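Long-range contact in major capsid protein (Paramecium bursaria Chlorella virus 1, PDB 5TIP), which assembles as trimers into the icosahedral, glycan-coated outer capsid of a large chlorella virus: residues Asn80-Leu92 / Arg125-Asn137. Sequence-based numbering, arbitrary orientation.
Sequences NGGTTYYPAEELL and RYNYRRMTDWVNN. With FUC (alpha-L-fucopyranose), chain F; GLA (alpha-D-galactopyranose), chain B; XYP (beta-D-xylopyranose), chain C.
Asp133 turns its carboxylate toward Thr84 OG1 and the backbone N of Tyr86 because CG stands opposite its own backbone N (chi1 -161°). Arg129 CG is also anti to the backbone N, and the chain runs extended to NE, across the ring of Tyr86. OD1 of Asp133 accepts from Thr84 OG1 through its syn lone pair, at 2.9 Å. OD2 takes the backbone N of Tyr86 at 3.0 Å, from above the carboxylate plane. Arg129 grips OD2 side-on with NE and NH2, in a salt bridge that lies in the guanidinium plane. Three protein N-H groups converge on OD2, which probably stabilises its negative charge. The guanidinium plane is inclined 21° to the Tyr86 ring, and NE lies over one ring face. Arg129 CD comes to 3.4 Å from Tyr86 OH. NH2 also hydrogen-bonds to Gly300 O.

Thr132 OG1 meets the edge of the Tyr86 ring and is itself bonded to Tyr128 O. Ala88 N bonds to Thr132 O at 3.3 Å. Tyr128 OH donates to the anti lone pair of Glu89 OE1 at 2.8 Å, while OE2 forms a salt bridge with Arg113 and a hydrogen bond with Tyr271. Pro87 CG packs 3.9 Å from Trp134 CZ3. At the loop end, Gly81 N bonds to xylose O2 at 2.9 Å, and Asn137 touches the fucose methyl group.

The axes of helix 87-91 and residues 125-132 cross at 72°, 9.1 Å apart at closest. In the N-terminal jelly roll of this double jelly-roll protein, the contact joins the loop into helix 87-91, with Tyr86 as N-cap, to the end of helix 122-132 and the loop after it. Arg130 and Asn127 hydrogen-bond to a second subunit. Helix 109-119 packs against Tyr86, Glu89 and Tyr128, strand 143-149 against Ala88 and Trp134.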
loop_
_atom_site.group_PDB
_atom_site.type_symbol
_atom_site.label_atom_id
_atom_site.label_comp_id
_atom_site.label_asym_id
_atom_site.label_seq_id
_atom_site.Cartn_x
_atom_site.Cartn_y
_atom_site.Cartn_z
ATOM N N ASN A 80 -0.041 14.885 -28.599
ATOM C CA ASN A 80 1.265 14.522 -28.063
ATOM C C ASN A 80 1.195 14.238 -26.567
ATOM O O ASN A 80 0.161 13.788 -26.063
ATOM C CB ASN A 80 2.284 15.624 -28.357
ATOM C CG ASN A 80 2.633 15.710 -29.831
ATOM O OD1 ASN A 80 2.778 14.690 -30.506
ATOM N ND2 ASN A 80 2.763 16.930 -30.338
ATOM N N GLY A 81 2.285 14.498 -25.853
ATOM C CA GLY A 81 2.337 14.151 -24.444
ATOM C C GLY A 81 1.408 15.021 -23.615
ATOM O O GLY A 81 1.329 16.237 -23.795
ATOM N N GLY A 82 0.689 14.378 -22.698
ATOM C CA GLY A 82 -0.173 15.098 -21.783
ATOM C C GLY A 82 -1.450 15.632 -22.385
ATOM O O GLY A 82 -2.009 16.600 -21.865
ATOM N N THR A 83 -1.936 15.033 -23.471
ATOM C CA THR A 83 -3.148 15.499 -24.130
ATOM C C THR A 83 -4.334 14.569 -23.911
ATOM O O THR A 83 -5.401 14.797 -24.489
ATOM C CB THR A 83 -2.898 15.684 -25.628
ATOM O OG1 THR A 83 -2.441 14.449 -26.193
ATOM C CG2 THR A 83 -1.855 16.765 -25.863
ATOM N N THR A 84 -4.179 13.532 -23.093
ATOM C CA THR A 84 -5.273 12.635 -22.753
ATOM C C THR A 84 -5.364 12.506 -21.240
ATOM O O THR A 84 -4.369 12.665 -20.526
ATOM C CB THR A 84 -5.097 11.244 -23.379
ATOM O OG1 THR A 84 -3.849 10.681 -22.956
ATOM C CG2 THR A 84 -5.122 11.329 -24.898
ATOM N N TYR A 85 -6.571 12.216 -20.755
ATOM C CA TYR A 85 -6.810 12.018 -19.325
ATOM C C TYR A 85 -7.824 10.888 -19.177
ATOM O O TYR A 85 -9.032 11.117 -19.285
ATOM C CB TYR A 85 -7.303 13.299 -18.661
ATOM C CG TYR A 85 -7.340 13.235 -17.150
ATOM C CD1 TYR A 85 -6.166 13.143 -16.414
ATOM C CD2 TYR A 85 -8.543 13.278 -16.460
ATOM C CE1 TYR A 85 -6.190 13.087 -15.034
ATOM C CE2 TYR A 85 -8.576 13.223 -15.076
ATOM C CZ TYR A 85 -7.396 13.129 -14.370
ATOM O OH TYR A 85 -7.419 13.074 -12.995
ATOM N N TYR A 86 -7.323 9.682 -18.920
ATOM C CA TYR A 86 -8.145 8.485 -18.776
ATOM C C TYR A 86 -9.141 8.327 -19.931
ATOM O O TYR A 86 -10.352 8.267 -19.705
ATOM C CB TYR A 86 -8.871 8.490 -17.438
ATOM C CG TYR A 86 -7.952 8.414 -16.236
ATOM C CD1 TYR A 86 -7.574 7.190 -15.706
ATOM C CD2 TYR A 86 -7.461 9.566 -15.637
ATOM C CE1 TYR A 86 -6.732 7.114 -14.610
ATOM C CE2 TYR A 86 -6.618 9.501 -14.541
ATOM C CZ TYR A 86 -6.257 8.272 -14.031
ATOM O OH TYR A 86 -5.419 8.200 -12.940
ATOM N N PRO A 87 -8.660 8.252 -21.176
ATOM C CA PRO A 87 -9.602 8.211 -22.306
ATOM C C PRO A 87 -10.413 6.928 -22.365
ATOM O O PRO A 87 -11.596 6.967 -22.724
ATOM C CB PRO A 87 -8.684 8.367 -23.526
ATOM C CG PRO A 87 -7.381 7.815 -23.077
ATOM C CD PRO A 87 -7.258 8.189 -21.629
ATOM N N ALA A 88 -9.812 5.788 -22.020
ATOM C CA ALA A 88 -10.556 4.534 -22.025
ATOM C C ALA A 88 -11.619 4.509 -20.937
ATOM O O ALA A 88 -12.673 3.888 -21.113
ATOM C CB ALA A 88 -9.602 3.357 -21.851
ATOM N N GLU A 89 -11.356 5.167 -19.807
ATOM C CA GLU A 89 -12.359 5.260 -18.754
ATOM C C GLU A 89 -13.518 6.152 -19.181
ATOM O O GLU A 89 -14.686 5.815 -18.954
ATOM C CB GLU A 89 -11.711 5.776 -17.471
ATOM C CG GLU A 89 -12.677 6.102 -16.353
ATOM C CD GLU A 89 -12.001 6.842 -15.218
ATOM O OE1 GLU A 89 -11.215 6.212 -14.480
ATOM O OE2 GLU A 89 -12.245 8.057 -15.075
ATOM N N GLU A 90 -13.215 7.292 -19.806
ATOM C CA GLU A 90 -14.273 8.177 -20.280
ATOM C C GLU A 90 -15.067 7.547 -21.415
ATOM O O GLU A 90 -16.275 7.783 -21.527
ATOM C CB GLU A 90 -13.685 9.512 -20.737
ATOM C CG GLU A 90 -14.737 10.506 -21.201
ATOM C CD GLU A 90 -14.142 11.780 -21.757
ATOM O OE1 GLU A 90 -12.904 11.847 -21.910
ATOM O OE2 GLU A 90 -14.915 12.718 -22.046
ATOM N N LEU A 91 -14.410 6.747 -22.262
ATOM C CA LEU A 91 -15.099 6.139 -23.396
ATOM C C LEU A 91 -16.263 5.273 -22.931
ATOM O O LEU A 91 -17.308 5.218 -23.589
ATOM C CB LEU A 91 -14.114 5.317 -24.228
ATOM C CG LEU A 91 -14.660 4.692 -25.514
ATOM C CD1 LEU A 91 -15.169 5.778 -26.448
ATOM C CD2 LEU A 91 -13.589 3.860 -26.192
ATOM N N LEU A 92 -16.102 4.592 -21.796
ATOM C CA LEU A 92 -17.176 3.805 -21.197
ATOM C C LEU A 92 -18.070 4.764 -20.416
ATOM O O LEU A 92 -17.975 4.903 -19.193
ATOM C CB LEU A 92 -16.601 2.709 -20.309
ATOM C CG LEU A 92 -17.472 1.473 -20.105
ATOM C CD1 LEU A 92 -17.739 0.822 -21.446
ATOM C CD2 LEU A 92 -16.802 0.495 -19.154
ATOM N N ARG A 125 -3.379 1.957 -8.110
ATOM C CA ARG A 125 -3.954 3.107 -8.790
ATOM C C ARG A 125 -3.173 3.418 -10.065
ATOM O O ARG A 125 -3.768 3.695 -11.106
ATOM C CB ARG A 125 -3.965 4.327 -7.866
ATOM C CG ARG A 125 -4.690 5.533 -8.440
ATOM C CD ARG A 125 -5.562 6.203 -7.391
ATOM N NE ARG A 125 -4.778 7.017 -6.466
ATOM C CZ ARG A 125 -5.304 7.782 -5.516
ATOM N NH1 ARG A 125 -6.619 7.842 -5.360
ATOM N NH2 ARG A 125 -4.514 8.489 -4.719
ATOM N N TYR A 126 -1.842 3.376 -9.990
ATOM C CA TYR A 126 -1.031 3.657 -11.170
ATOM C C TYR A 126 -1.201 2.578 -12.232
ATOM O O TYR A 126 -1.219 2.880 -13.434
ATOM C CB TYR A 126 0.443 3.793 -10.784
ATOM C CG TYR A 126 1.358 4.009 -11.977
ATOM C CD1 TYR A 126 1.252 5.145 -12.753
ATOM C CD2 TYR A 126 2.345 3.093 -12.308
ATOM C CE1 TYR A 126 2.074 5.360 -13.844
ATOM C CE2 TYR A 126 3.183 3.305 -13.398
ATOM C CZ TYR A 126 3.038 4.439 -14.159
ATOM O OH TYR A 126 3.859 4.661 -15.242
ATOM N N ASN A 127 -1.313 1.310 -11.811
ATOM C CA ASN A 127 -1.589 0.247 -12.777
ATOM C C ASN A 127 -2.930 0.452 -13.469
ATOM O O ASN A 127 -3.081 0.112 -14.647
ATOM C CB ASN A 127 -1.559 -1.118 -12.084
ATOM C CG ASN A 127 -1.604 -2.281 -13.068
ATOM O OD1 ASN A 127 -1.003 -2.219 -14.136
ATOM N ND2 ASN A 127 -2.327 -3.345 -12.708
ATOM N N TYR A 128 -3.909 1.003 -12.748
ATOM C CA TYR A 128 -5.196 1.297 -13.365
ATOM C C TYR A 128 -5.070 2.373 -14.435
ATOM O O TYR A 128 -5.782 2.323 -15.444
ATOM C CB TYR A 128 -6.211 1.717 -12.298
ATOM C CG TYR A 128 -7.549 2.161 -12.854
ATOM C CD1 TYR A 128 -8.509 1.232 -13.229
ATOM C CD2 TYR A 128 -7.855 3.510 -12.990
ATOM C CE1 TYR A 128 -9.733 1.631 -13.734
ATOM C CE2 TYR A 128 -9.078 3.918 -13.494
ATOM C CZ TYR A 128 -10.012 2.974 -13.864
ATOM O OH TYR A 128 -11.228 3.380 -14.363
ATOM N N ARG A 129 -4.172 3.347 -14.247
ATOM C CA ARG A 129 -3.981 4.354 -15.286
ATOM C C ARG A 129 -3.206 3.796 -16.473
ATOM O O ARG A 129 -3.415 4.238 -17.609
ATOM C CB ARG A 129 -3.277 5.593 -14.733
ATOM C CG ARG A 129 -3.280 6.739 -15.730
ATOM C CD ARG A 129 -2.842 8.063 -15.145
ATOM N NE ARG A 129 -2.981 9.121 -16.143
ATOM C CZ ARG A 129 -2.670 10.395 -15.942
ATOM N NH1 ARG A 129 -2.196 10.790 -14.770
ATOM N NH2 ARG A 129 -2.833 11.277 -16.919
ATOM N N ARG A 130 -2.301 2.842 -16.238
ATOM C CA ARG A 130 -1.688 2.133 -17.355
ATOM C C ARG A 130 -2.744 1.433 -18.198
ATOM O O ARG A 130 -2.623 1.359 -19.425
ATOM C CB ARG A 130 -0.667 1.112 -16.852
ATOM C CG ARG A 130 0.550 1.682 -16.158
ATOM C CD ARG A 130 1.425 0.543 -15.662
ATOM N NE ARG A 130 1.988 -0.230 -16.765
ATOM C CZ ARG A 130 2.368 -1.500 -16.668
ATOM N NH1 ARG A 130 2.230 -2.149 -15.521
ATOM N NH2 ARG A 130 2.872 -2.129 -17.722
ATOM N N MET A 131 -3.789 0.914 -17.552
ATOM C CA MET A 131 -4.824 0.169 -18.251
ATOM C C MET A 131 -5.822 1.066 -18.969
ATOM O O MET A 131 -6.573 0.574 -19.817
ATOM C CB MET A 131 -5.575 -0.734 -17.271
ATOM C CG MET A 131 -4.724 -1.822 -16.642
ATOM S SD MET A 131 -5.519 -2.555 -15.199
ATOM C CE MET A 131 -7.043 -3.156 -15.920
ATOM N N THR A 132 -5.860 2.362 -18.651
ATOM C CA THR A 132 -6.884 3.244 -19.196
ATOM C C THR A 132 -6.327 4.527 -19.805
ATOM O O THR A 132 -7.112 5.412 -20.161
ATOM C CB THR A 132 -7.913 3.606 -18.117
ATOM O OG1 THR A 132 -7.246 4.213 -17.004
ATOM C CG2 THR A 132 -8.658 2.368 -17.641
ATOM N N ASP A 133 -5.009 4.658 -19.941
ATOM C CA ASP A 133 -4.442 5.912 -20.422
ATOM C C ASP A 133 -3.031 5.665 -20.937
ATOM O O ASP A 133 -2.420 4.630 -20.663
ATOM C CB ASP A 133 -4.435 6.972 -19.313
ATOM C CG ASP A 133 -4.291 8.381 -19.851
ATOM O OD1 ASP A 133 -4.073 8.538 -21.070
ATOM O OD2 ASP A 133 -4.396 9.336 -19.052
ATOM N N TRP A 134 -2.528 6.636 -21.699
ATOM C CA TRP A 134 -1.122 6.677 -22.082
ATOM C C TRP A 134 -0.330 7.366 -20.977
ATOM O O TRP A 134 -0.655 8.492 -20.587
ATOM C CB TRP A 134 -0.932 7.421 -23.406
ATOM C CG TRP A 134 -1.359 6.653 -24.621
ATOM C CD1 TRP A 134 -0.621 5.739 -25.312
ATOM C CD2 TRP A 134 -2.617 6.750 -25.302
ATOM N NE1 TRP A 134 -1.342 5.254 -26.375
ATOM C CE2 TRP A 134 -2.570 5.859 -26.392
ATOM C CE3 TRP A 134 -3.778 7.500 -25.094
ATOM C CZ2 TRP A 134 -3.640 5.696 -27.268
ATOM C CZ3 TRP A 134 -4.838 7.337 -25.967
ATOM C CH2 TRP A 134 -4.762 6.442 -27.040
ATOM N N VAL A 135 0.707 6.694 -20.476
ATOM C CA VAL A 135 1.438 7.198 -19.319
ATOM C C VAL A 135 2.937 7.238 -19.590
ATOM O O VAL A 135 3.737 7.412 -18.664
ATOM C CB VAL A 135 1.148 6.343 -18.071
ATOM C CG1 VAL A 135 -0.320 6.418 -17.700
ATOM C CG2 VAL A 135 1.569 4.902 -18.308
ATOM N N ASN A 136 3.333 7.076 -20.852
ATOM C CA ASN A 136 4.743 7.029 -21.219
ATOM C C ASN A 136 5.097 8.062 -22.286
ATOM O O ASN A 136 5.979 7.828 -23.116
ATOM C CB ASN A 136 5.132 5.622 -21.668
ATOM C CG ASN A 136 5.027 4.608 -20.545
ATOM O OD1 ASN A 136 4.071 3.836 -20.477
ATOM N ND2 ASN A 136 6.003 4.619 -19.647
ATOM N N ASN A 137 4.406 9.205 -22.276
ATOM C CA ASN A 137 4.728 10.342 -23.141
ATOM C C ASN A 137 4.604 9.985 -24.622
ATOM O O ASN A 137 5.401 10.425 -25.453
ATOM C CB ASN A 137 6.125 10.886 -22.834
ATOM C CG ASN A 137 6.343 11.130 -21.354
ATOM O OD1 ASN A 137 5.407 11.447 -20.621
ATOM N ND2 ASN A 137 7.584 10.978 -20.908
HETATM C C1 FUC F . 3.712 17.150 -21.148
HETATM C C2 FUC F . 4.083 18.297 -22.075
HETATM C C3 FUC F . 5.599 18.344 -22.207
HETATM C C4 FUC F . 6.099 17.004 -22.734
HETATM C C5 FUC F . 5.601 15.892 -21.816
HETATM C C6 FUC F . 6.043 14.524 -22.320
HETATM O O2 FUC F . 3.586 19.531 -21.548
HETATM O O3 FUC F . 6.002 19.414 -23.068
HETATM O O4 FUC F . 5.615 16.818 -24.070
HETATM O O5 FUC F . 4.178 15.941 -21.742
HETATM C C1 GLA B . 2.996 20.440 -22.486
HETATM C C2 GLA B . 2.767 21.658 -21.599
HETATM C C3 GLA B . 1.609 21.414 -20.641
HETATM C C4 GLA B . 0.380 20.944 -21.407
HETATM C C5 GLA B . 0.726 19.767 -22.311
HETATM C C6 GLA B . -0.484 19.355 -23.139
HETATM O O2 GLA B . 3.953 21.940 -20.849
HETATM O O3 GLA B . 1.305 22.622 -19.940
HETATM O O4 GLA B . -0.135 22.020 -22.198
HETATM O O5 GLA B . 1.796 20.120 -23.186
HETATM O O6 GLA B . -1.626 19.233 -22.286
HETATM C C1 XYP C . 6.651 16.519 -24.976
HETATM C C2 XYP C . 5.867 16.281 -26.260
HETATM C C3 XYP C . 6.809 16.251 -27.457
HETATM C C4 XYP C . 7.700 17.488 -27.460
HETATM C C5 XYP C . 8.358 17.680 -26.098
HETATM O O2 XYP C . 5.159 15.039 -26.172
HETATM O O3 XYP C . 6.046 16.205 -28.667
HETATM O O4 XYP C . 8.707 17.353 -28.470
HETATM O O5 XYP C . 7.346 17.757 -25.097
HETATM O O HOH W 1 -1.901 11.178 -20.144
HETATM O O HOH W 2 -5.548 6.001 -11.762
HETATM O O HOH W 3 -3.319 10.193 -11.958
#